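Local coordinates for putative ferritin-like diiron-carboxylate protein TM1526 (Thermotoga maritima, PDB 1VJX) that is of unknown function but, as a putative ferritin-like diiron-carboxylate protein of the rubrerythrin family, probably binds two iron ions and may act as an oxidoreductase, at residues R24-G29 / R56-I61; A52-I57 / K143-K148; Y81-V86 / S115-Y120. One frame throughout, in Å; residues are numbered along the deposited sequence.

Contact 1: residues R24-G29 / R56-I61; sequences RLEEEG and RIHAEI
ND1 of His-58 is approached by two carboxylates: it donates to OE1 of Glu-26 over 3.3 Å, and it has a weak hydrogen bond with Glu-142 of helix 129-156. The bond to Glu-26 is bent (N-H...O 139°). OE1 lies in the plane of the imidazole, whereas ND1 meets this oxygen from above the carboxylate plane; the two planes stand 79° apart. At the far side of the ring NE2 is hydrogen-bonded to Gln-141, which limits how the ring can turn. The chain of Glu-26 folds at chi2 (-74°), bringing its carboxylate back against helix 43-68, where OE1 also comes within 3.2 Å of CB of His-58. Nearer the backbone, CB of Glu-26 rests on CB of Ala-59 at 3.8 Å. The small methyl is consistent with the close CA-CA distance of 5.1 Å between Glu-26 and Ala-59 and with roughly antiparallel segment axes whose closest approach is 8.0 Å. Glu-27 lays its CG beside the same methyl and sends its carboxylate on to a salt bridge with Arg-63. Replacing Glu-26 with an alanine would remove the carboxylate, and ND1 of His-58 would probably lose its clearer acceptor and the ring be less firmly oriented. Glu-55 and His-58, three residues apart, form an ExxH motif, and a buried glutamate facing it from an antiparallel helix is consistent with half of a ferritin-like diiron-carboxylate site.

Contact 2: residues A52-I57 / K143-K148; sequences ADQERI and KEHLRK
Two ExxH motifs, one on each of two helices, face one another in the four-helix bundle of ferritin-like diiron proteins, and this contact joins them: Glu-55 opens the first, while His-145 closes the second, which begins at Glu-142. The placement is consistent with a dinuclear metal site between helix 43-68 and helix 129-156. OE1 of Glu-55 also lies close to carboxylate oxygens of Glu-142 and Glu-26, a clustering of like charges that would suit a metal held between them. The backbones stay well separated, with 9.1 Å between CA of Gln-54 and CA of His-145, so side chains alone span the gap. The imidazole of His-145 points into it and is met by two neighbouring residues. Gln-54, like Glu-55, runs past His-145 in the opposite sense to that side chain, with its amide plane 49° from the ring plane. CB of Gln-54 is 3.5 Å from NE2 of His-145 and carries this part of the packing; OE1 of Gln-54 stands only 2.5 Å from the same NE2, a doubtfully short separation on which no bond is rested. Leu-51, a turn earlier on helix 43-68, also touches the imidazole. Glu-55 bends at chi2 (-68°), which swings its carboxylate round to the ring edge, the carboxylate and imidazole planes being inclined at 58°. ND1 of His-145 is close to OE1 of Glu-55, but the angle is too poor for a hydrogen bond; this oxygen lies near the ring plane, 3.1 Å from CE1 of His-145.

Contact 3: residues Y81-V86 / S115-Y120; sequences YAFYEV and SIILYY
Phe-83 and Ile-117 meet through one ring corner and one methyl: CD2 of Phe-83 lies 3.7 Å from CG2 of Ile-117, with the two side chains crossing at about a right angle. The ring comes to the helix because CG of Phe-83 stands opposite its own backbone N (chi1 165°), which turns the aromatic group toward Ile-117 although the CB bond itself does not point there. Leu-118, the buried member of the group, packs its CD1 against both the loop backbone and a side chain. This methyl sits 3.7 Å from CB of Tyr-84, an apolar contact, and 3.8 Å from the carbonyl O of Phe-83. Segment 81-86, without regular secondary structure, belongs to the long connection that follows helix 71-74 and leads to helix 101-125 of the ferritin-like bundle; here it lies along the outside of that helix. Leu-118 also packs on Val-21 of helix 15-36, whereas the backbone N of Phe-83 is hydrogen-bonded to Glu-121. One turn toward the start of the helix the contact becomes polar: a water donates to O of Glu-85 at 2.7 Å and to OG of Ser-115 at 3.2 Å.

Overall arrangement
Contacts 1 and 2, with centres about 10 Å apart, both use helix 43-68 and overlap at Arg-56 and Ile-57; contact 1 pairs it with helix 15-36 and contact 2 with helix 129-156. Their carboxylates converge, OE1 of Glu-26 lying 3.0 Å from OE1 of Glu-55, as would suit ligands of the inferred diiron site. Contact 3 lies about 14 Å from contact 1 and about 16 Å from contact 2, centre to centre. It follows contact 1 in the chain and nests within the loop closed by contact 2. OH of Tyr-119 on its helix 101-125 is 3.1 Å from OE2 of Glu-26. Contacts 1 and 2 thus lie at the likely metal centre; contact 3 packs a loop outside.

Contact 1: residues R24-G29 / R56-I61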
loop_
_atom_site.group_PDB
_atom_site.type_symbol
_atom_site.label_atom_id
_atom_site.label_comp_id
_atom_site.label_asym_id
_atom_site.label_seq_id
_atom_site.Cartn_x
_atom_site.Cartn_y
_atom_site.Cartn_z
ATOM N N ARG A 24 2.513 -4.369 6.255
ATOM C CA ARG A 24 3.404 -5.070 5.337
ATOM C C ARG A 24 3.253 -4.573 3.886
ATOM O O ARG A 24 4.257 -4.471 3.176
ATOM C CB ARG A 24 3.226 -6.571 5.446
ATOM C CG ARG A 24 3.798 -7.100 6.648
ATOM C CD ARG A 24 3.298 -8.466 7.044
ATOM N NE ARG A 24 3.756 -8.858 8.402
ATOM C CZ ARG A 24 4.394 -10.009 8.716
ATOM N NH1 ARG A 24 4.716 -10.906 7.784
ATOM N NH2 ARG A 24 4.726 -10.258 9.983
ATOM N N LEU A 25 2.024 -4.211 3.499
ATOM C CA LEU A 25 1.744 -3.698 2.185
ATOM C C LEU A 25 2.479 -2.368 1.974
ATOM O O LEU A 25 3.080 -2.172 0.922
ATOM C CB LEU A 25 0.227 -3.564 1.932
ATOM C CG LEU A 25 -0.590 -4.877 1.897
ATOM C CD1 LEU A 25 -2.080 -4.622 1.600
ATOM C CD2 LEU A 25 -0.039 -5.889 0.909
ATOM N N GLU A 26 2.495 -1.502 2.996
ATOM C CA GLU A 26 3.209 -0.221 2.921
ATOM C C GLU A 26 4.727 -0.403 2.922
ATOM O O GLU A 26 5.439 0.293 2.207
ATOM C CB GLU A 26 2.786 0.706 4.056
ATOM C CG GLU A 26 1.332 1.149 3.971
ATOM C CD GLU A 26 1.030 2.177 2.887
ATOM O OE1 GLU A 26 1.968 2.657 2.230
ATOM O OE2 GLU A 26 -0.174 2.527 2.712
ATOM N N GLU A 27 5.217 -1.329 3.734
ATOM C CA GLU A 27 6.638 -1.683 3.737
ATOM C C GLU A 27 7.090 -2.292 2.399
ATOM O O GLU A 27 8.178 -2.013 1.914
ATOM C CB GLU A 27 6.942 -2.666 4.882
ATOM C CG GLU A 27 6.786 -2.070 6.283
ATOM C CD GLU A 27 6.943 -3.086 7.427
ATOM O OE1 GLU A 27 6.792 -4.309 7.228
ATOM O OE2 GLU A 27 7.256 -2.657 8.558
ATOM N N GLU A 28 6.274 -3.160 1.833
ATOM C CA GLU A 28 6.641 -3.828 0.593
ATOM C C GLU A 28 6.529 -2.874 -0.579
ATOM O O GLU A 28 7.350 -2.927 -1.472
ATOM C CB GLU A 28 5.824 -5.120 0.383
ATOM C CG GLU A 28 6.278 -6.248 1.315
ATOM C CD GLU A 28 7.704 -6.705 1.011
ATOM O OE1 GLU A 28 7.960 -7.066 -0.174
ATOM O OE2 GLU A 28 8.581 -6.702 1.936
ATOM N N GLY A 29 5.548 -1.991 -0.521
ATOM C CA GLY A 29 5.369 -0.953 -1.501
ATOM C C GLY A 29 6.537 0.010 -1.581
ATOM O O GLY A 29 6.950 0.418 -2.694
ATOM N N ARG A 56 6.746 4.596 2.969
ATOM C CA ARG A 56 7.516 4.577 4.222
ATOM C C ARG A 56 6.739 5.223 5.377
ATOM O O ARG A 56 6.400 4.556 6.383
ATOM C CB ARG A 56 8.843 5.300 4.024
ATOM C CG ARG A 56 9.817 5.194 5.209
ATOM C CD ARG A 56 11.072 6.077 5.059
ATOM N NE ARG A 56 10.709 7.468 4.778
ATOM C CZ ARG A 56 10.379 8.374 5.702
ATOM N NH1 ARG A 56 10.379 8.073 6.997
ATOM N NH2 ARG A 56 10.057 9.609 5.333
ATOM N N ILE A 57 6.421 6.508 5.212
ATOM C CA ILE A 57 5.700 7.285 6.225
ATOM C C ILE A 57 4.397 6.625 6.657
ATOM O O ILE A 57 4.069 6.607 7.839
ATOM C CB ILE A 57 5.459 8.723 5.709
ATOM C CG1 ILE A 57 6.759 9.515 5.776
ATOM C CG2 ILE A 57 4.358 9.453 6.515
ATOM C CD1 ILE A 57 6.707 10.795 4.945
ATOM N N HIS A 58 3.676 6.073 5.687
ATOM C CA HIS A 58 2.443 5.335 5.922
ATOM C C HIS A 58 2.642 4.142 6.815
ATOM O O HIS A 58 1.827 3.930 7.709
ATOM C CB HIS A 58 1.853 4.845 4.608
ATOM C CG HIS A 58 1.284 5.941 3.769
ATOM N ND1 HIS A 58 1.025 5.795 2.427
ATOM C CD2 HIS A 58 0.922 7.204 4.094
ATOM C CE1 HIS A 58 0.532 6.925 1.961
ATOM N NE2 HIS A 58 0.468 7.795 2.954
ATOM N N ALA A 59 3.704 3.370 6.555
ATOM C CA ALA A 59 4.051 2.196 7.360
ATOM C C ALA A 59 4.335 2.583 8.810
ATOM O O ALA A 59 3.909 1.908 9.718
ATOM C CB ALA A 59 5.285 1.491 6.768
ATOM N N GLU A 60 5.087 3.671 8.995
ATOM C CA GLU A 60 5.402 4.209 10.324
ATOM C C GLU A 60 4.129 4.624 11.059
ATOM O O GLU A 60 4.081 4.624 12.269
ATOM C CB GLU A 60 6.318 5.436 10.211
ATOM C CG GLU A 60 7.788 5.151 9.916
ATOM C CD GLU A 60 8.643 6.414 9.614
ATOM O OE1 GLU A 60 8.103 7.571 9.541
ATOM O OE2 GLU A 60 9.885 6.247 9.423
ATOM N N ILE A 61 3.097 5.017 10.319
ATOM C CA ILE A 61 1.857 5.479 10.952
ATOM C C ILE A 61 1.061 4.272 11.401
ATOM O O ILE A 61 0.567 4.236 12.532
ATOM C CB ILE A 61 1.062 6.401 10.005
ATOM C CG1 ILE A 61 1.725 7.774 9.973
ATOM C CG2 ILE A 61 -0.431 6.487 10.413
ATOM C CD1 ILE A 61 1.307 8.596 8.815
#

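Contact 2: residues A52-I57 / K143-K148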
loop_
_atom_site.group_PDB
_atom_site.type_symbol
_atom_site.label_atom_id
_atom_site.label_comp_id
_atom_site.label_asym_id
_atom_site.label_seq_id
_atom_site.Cartn_x
_atom_site.Cartn_y
_atom_site.Cartn_z
ATOM N N ALA A 52 7.947 5.792 -2.855
ATOM C CA ALA A 52 8.628 4.977 -1.831
ATOM C C ALA A 52 8.703 5.670 -0.463
ATOM O O ALA A 52 8.414 5.044 0.539
ATOM C CB ALA A 52 10.021 4.574 -2.300
ATOM N N ASP A 53 9.076 6.948 -0.426
ATOM C CA ASP A 53 9.131 7.712 0.816
ATOM C C ASP A 53 7.743 7.860 1.406
ATOM O O ASP A 53 7.570 7.773 2.602
ATOM C CB ASP A 53 9.719 9.102 0.573
ATOM C CG ASP A 53 10.416 9.693 1.822
ATOM O OD1 ASP A 53 11.437 9.109 2.303
ATOM O OD2 ASP A 53 10.019 10.747 2.383
ATOM N N GLN A 54 6.744 8.093 0.557
ATOM C CA GLN A 54 5.354 8.205 1.027
ATOM C C GLN A 54 4.867 6.927 1.674
ATOM O O GLN A 54 4.250 6.962 2.748
ATOM C CB GLN A 54 4.427 8.611 -0.140
ATOM C CG GLN A 54 4.660 10.063 -0.539
ATOM C CD GLN A 54 4.086 10.446 -1.879
ATOM O OE1 GLN A 54 3.128 9.836 -2.362
ATOM N NE2 GLN A 54 4.655 11.473 -2.478
ATOM N N GLU A 55 5.131 5.801 1.005
ATOM C CA GLU A 55 4.793 4.474 1.545
ATOM C C GLU A 55 5.478 4.209 2.881
ATOM O O GLU A 55 4.871 3.634 3.789
ATOM C CB GLU A 55 5.199 3.365 0.589
ATOM C CG GLU A 55 4.494 3.347 -0.739
ATOM C CD GLU A 55 3.024 2.993 -0.645
ATOM O OE1 GLU A 55 2.213 3.916 -0.454
ATOM O OE2 GLU A 55 2.686 1.795 -0.798
ATOM N N ARG A 56 6.746 4.596 2.969
ATOM C CA ARG A 56 7.516 4.577 4.222
ATOM C C ARG A 56 6.739 5.223 5.377
ATOM O O ARG A 56 6.400 4.556 6.383
ATOM C CB ARG A 56 8.843 5.300 4.024
ATOM C CG ARG A 56 9.817 5.194 5.209
ATOM C CD ARG A 56 11.072 6.077 5.059
ATOM N NE ARG A 56 10.709 7.468 4.778
ATOM C CZ ARG A 56 10.379 8.374 5.702
ATOM N NH1 ARG A 56 10.379 8.073 6.997
ATOM N NH2 ARG A 56 10.057 9.609 5.333
ATOM N N ILE A 57 6.421 6.508 5.212
ATOM C CA ILE A 57 5.700 7.285 6.225
ATOM C C ILE A 57 4.397 6.625 6.657
ATOM O O ILE A 57 4.069 6.607 7.839
ATOM C CB ILE A 57 5.459 8.723 5.709
ATOM C CG1 ILE A 57 6.759 9.515 5.776
ATOM C CG2 ILE A 57 4.358 9.453 6.515
ATOM C CD1 ILE A 57 6.707 10.795 4.945
ATOM N N LYS A 143 -4.717 6.882 -3.065
ATOM C CA LYS A 143 -5.544 7.043 -4.255
ATOM C C LYS A 143 -4.930 8.055 -5.222
ATOM O O LYS A 143 -5.156 7.980 -6.417
ATOM C CB LYS A 143 -6.936 7.499 -3.880
ATOM C CG LYS A 143 -7.870 6.449 -3.291
ATOM C CD LYS A 143 -9.331 6.977 -3.339
ATOM C CE LYS A 143 -9.623 8.009 -2.250
ATOM N NZ LYS A 143 -10.487 9.040 -2.760
ATOM N N GLU A 144 -4.159 9.000 -4.692
ATOM C CA GLU A 144 -3.278 9.862 -5.507
ATOM C C GLU A 144 -2.059 9.129 -6.105
ATOM O O GLU A 144 -1.601 9.493 -7.168
ATOM C CB GLU A 144 -2.763 11.047 -4.684
ATOM C CG GLU A 144 -3.810 12.107 -4.360
ATOM C CD GLU A 144 -4.362 12.767 -5.585
ATOM O OE1 GLU A 144 -3.639 12.850 -6.621
ATOM O OE2 GLU A 144 -5.532 13.201 -5.502
ATOM N N HIS A 145 -1.518 8.126 -5.405
ATOM C CA HIS A 145 -0.429 7.324 -5.951
ATOM C C HIS A 145 -0.969 6.642 -7.161
ATOM O O HIS A 145 -0.341 6.629 -8.206
ATOM C CB HIS A 145 0.024 6.218 -4.998
ATOM C CG HIS A 145 0.782 6.701 -3.810
ATOM N ND1 HIS A 145 1.553 5.858 -3.020
ATOM C CD2 HIS A 145 0.903 7.940 -3.276
ATOM C CE1 HIS A 145 2.095 6.562 -2.044
ATOM N NE2 HIS A 145 1.723 7.826 -2.179
ATOM N N LEU A 146 -2.136 6.034 -6.984
ATOM C CA LEU A 146 -2.837 5.331 -8.051
ATOM C C LEU A 146 -3.108 6.216 -9.292
ATOM O O LEU A 146 -2.838 5.821 -10.407
ATOM C CB LEU A 146 -4.155 4.752 -7.526
ATOM C CG LEU A 146 -4.939 3.975 -8.583
ATOM C CD1 LEU A 146 -4.084 2.806 -9.166
ATOM C CD2 LEU A 146 -6.260 3.518 -8.008
ATOM N N ARG A 147 -3.632 7.405 -9.065
ATOM C CA ARG A 147 -3.851 8.368 -10.136
ATOM C C ARG A 147 -2.546 8.668 -10.876
ATOM O O ARG A 147 -2.537 8.819 -12.120
ATOM C CB ARG A 147 -4.400 9.652 -9.537
ATOM C CG ARG A 147 -4.609 10.794 -10.516
ATOM C CD ARG A 147 -4.464 12.136 -9.842
ATOM N NE ARG A 147 -3.053 12.386 -9.490
ATOM C CZ ARG A 147 -2.149 12.855 -10.351
ATOM N NH1 ARG A 147 -2.491 13.094 -11.607
ATOM N NH2 ARG A 147 -0.899 13.073 -9.966
ATOM N N LYS A 148 -1.446 8.770 -10.119
ATOM C CA LYS A 148 -0.135 9.052 -10.712
ATOM C C LYS A 148 0.330 7.893 -11.547
ATOM O O LYS A 148 0.805 8.087 -12.665
ATOM C CB LYS A 148 0.907 9.376 -9.646
ATOM C CG LYS A 148 2.281 9.719 -10.209
ATOM C CD LYS A 148 2.290 11.054 -10.911
ATOM C CE LYS A 148 3.479 11.264 -11.798
ATOM N NZ LYS A 148 3.256 12.536 -12.590
#

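Contact 3: residues Y81-V86 / S115-Y120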
loop_
_atom_site.group_PDB
_atom_site.type_symbol
_atom_site.label_atom_id
_atom_site.label_comp_id
_atom_site.label_asym_id
_atom_site.label_seq_id
_atom_site.Cartn_x
_atom_site.Cartn_y
_atom_site.Cartn_z
ATOM N N TYR A 81 -15.980 -11.260 4.983
ATOM C CA TYR A 81 -14.816 -11.639 4.242
ATOM C C TYR A 81 -14.006 -10.383 4.057
ATOM O O TYR A 81 -14.465 -9.435 3.419
ATOM C CB TYR A 81 -15.230 -12.194 2.886
ATOM C CG TYR A 81 -14.095 -12.446 1.947
ATOM C CD1 TYR A 81 -13.334 -13.613 2.043
ATOM C CD2 TYR A 81 -13.795 -11.559 0.935
ATOM C CE1 TYR A 81 -12.306 -13.872 1.179
ATOM C CE2 TYR A 81 -12.760 -11.813 0.074
ATOM C CZ TYR A 81 -12.000 -12.970 0.205
ATOM O OH TYR A 81 -10.923 -13.224 -0.634
ATOM N N ALA A 82 -12.819 -10.379 4.672
ATOM C CA ALA A 82 -11.819 -9.373 4.481
ATOM C C ALA A 82 -10.876 -9.795 3.338
ATOM O O ALA A 82 -10.125 -10.711 3.465
ATOM C CB ALA A 82 -11.051 -9.188 5.756
ATOM N N PHE A 83 -10.967 -9.119 2.203
ATOM C CA PHE A 83 -10.095 -9.339 1.064
ATOM C C PHE A 83 -8.717 -8.789 1.338
ATOM O O PHE A 83 -8.562 -7.681 1.869
ATOM C CB PHE A 83 -10.670 -8.641 -0.206
ATOM C CG PHE A 83 -9.676 -8.513 -1.319
ATOM C CD1 PHE A 83 -9.477 -9.547 -2.202
ATOM C CD2 PHE A 83 -8.895 -7.367 -1.446
ATOM C CE1 PHE A 83 -8.524 -9.462 -3.221
ATOM C CE2 PHE A 83 -7.960 -7.273 -2.438
ATOM C CZ PHE A 83 -7.771 -8.337 -3.340
ATOM N N TYR A 84 -7.705 -9.518 0.926
ATOM C CA TYR A 84 -6.377 -8.935 0.832
ATOM C C TYR A 84 -5.566 -9.866 -0.037
ATOM O O TYR A 84 -5.879 -11.054 -0.125
ATOM C CB TYR A 84 -5.735 -8.734 2.226
ATOM C CG TYR A 84 -5.421 -10.012 2.992
ATOM C CD1 TYR A 84 -4.188 -10.659 2.880
ATOM C CD2 TYR A 84 -6.356 -10.558 3.853
ATOM C CE1 TYR A 84 -3.935 -11.824 3.591
ATOM C CE2 TYR A 84 -6.118 -11.691 4.550
ATOM C CZ TYR A 84 -4.915 -12.327 4.426
ATOM O OH TYR A 84 -4.731 -13.496 5.198
ATOM N N GLU A 85 -4.570 -9.320 -0.717
ATOM C CA GLU A 85 -3.500 -10.131 -1.301
ATOM C C GLU A 85 -2.198 -9.605 -0.723
ATOM O O GLU A 85 -1.975 -8.384 -0.704
ATOM C CB GLU A 85 -3.417 -9.973 -2.820
ATOM C CG GLU A 85 -4.739 -10.031 -3.555
ATOM C CD GLU A 85 -4.944 -11.350 -4.265
ATOM O OE1 GLU A 85 -4.064 -12.230 -4.072
ATOM O OE2 GLU A 85 -5.959 -11.488 -4.991
ATOM N N VAL A 86 -1.340 -10.480 -0.268
ATOM C CA VAL A 86 -0.011 -10.032 0.140
ATOM C C VAL A 86 0.797 -9.649 -1.097
ATOM O O VAL A 86 0.552 -10.142 -2.221
ATOM C CB VAL A 86 0.784 -11.084 0.996
ATOM C CG1 VAL A 86 0.001 -11.473 2.265
ATOM C CG2 VAL A 86 1.181 -12.294 0.184
ATOM N N SER A 115 -4.337 -3.212 -2.300
ATOM C CA SER A 115 -4.024 -2.551 -1.038
ATOM C C SER A 115 -5.044 -1.467 -0.645
ATOM O O SER A 115 -5.341 -1.276 0.539
ATOM C CB SER A 115 -2.648 -1.948 -1.156
ATOM O OG SER A 115 -1.725 -2.969 -1.514
ATOM N N ILE A 116 -5.596 -0.770 -1.632
ATOM C CA ILE A 116 -6.625 0.246 -1.328
ATOM C C ILE A 116 -7.884 -0.371 -0.697
ATOM O O ILE A 116 -8.408 0.149 0.298
ATOM C CB ILE A 116 -6.893 1.119 -2.548
ATOM C CG1 ILE A 116 -5.673 2.014 -2.750
ATOM C CG2 ILE A 116 -8.152 1.992 -2.373
ATOM C CD1 ILE A 116 -5.660 2.823 -4.007
ATOM N N ILE A 117 -8.323 -1.496 -1.255
ATOM C CA ILE A 117 -9.468 -2.220 -0.722
ATOM C C ILE A 117 -9.194 -2.560 0.717
ATOM O O ILE A 117 -10.041 -2.379 1.596
ATOM C CB ILE A 117 -9.763 -3.511 -1.527
ATOM C CG1 ILE A 117 -10.164 -3.166 -2.946
ATOM C CG2 ILE A 117 -10.869 -4.343 -0.864
ATOM C CD1 ILE A 117 -10.756 -4.282 -3.750
ATOM N N LEU A 118 -7.977 -3.032 0.974
ATOM C CA LEU A 118 -7.624 -3.455 2.327
ATOM C C LEU A 118 -7.604 -2.289 3.322
ATOM O O LEU A 118 -8.011 -2.421 4.486
ATOM C CB LEU A 118 -6.308 -4.192 2.371
ATOM C CG LEU A 118 -5.943 -4.402 3.880
ATOM C CD1 LEU A 118 -6.384 -5.762 4.396
ATOM C CD2 LEU A 118 -4.530 -4.140 4.123
ATOM N N TYR A 119 -7.052 -1.164 2.924
ATOM C CA TYR A 119 -7.078 -0.039 3.844
ATOM C C TYR A 119 -8.505 0.456 4.091
ATOM O O TYR A 119 -8.758 0.950 5.173
ATOM C CB TYR A 119 -6.222 1.142 3.367
ATOM C CG TYR A 119 -4.811 0.780 2.952
ATOM C CD1 TYR A 119 -4.034 -0.074 3.713
ATOM C CD2 TYR A 119 -4.272 1.297 1.755
ATOM C CE1 TYR A 119 -2.751 -0.427 3.324
ATOM C CE2 TYR A 119 -2.997 0.936 1.348
ATOM C CZ TYR A 119 -2.240 0.081 2.152
ATOM O OH TYR A 119 -0.989 -0.265 1.745
ATOM N N TYR A 120 -9.406 0.385 3.094
ATOM C CA TYR A 120 -10.800 0.680 3.337
ATOM C C TYR A 120 -11.378 -0.300 4.398
ATOM O O TYR A 120 -12.067 0.101 5.316
ATOM C CB TYR A 120 -11.631 0.669 2.036
ATOM C CG TYR A 120 -11.655 2.001 1.270
ATOM C CD1 TYR A 120 -12.152 3.165 1.861
ATOM C CD2 TYR A 120 -11.216 2.090 -0.057
ATOM C CE1 TYR A 120 -12.191 4.403 1.158
ATOM C CE2 TYR A 120 -11.256 3.359 -0.783
ATOM C CZ TYR A 120 -11.736 4.495 -0.155
ATOM O OH TYR A 120 -11.788 5.721 -0.813
HETATM O O HOH W 1 -2.359 -6.102 -2.017
#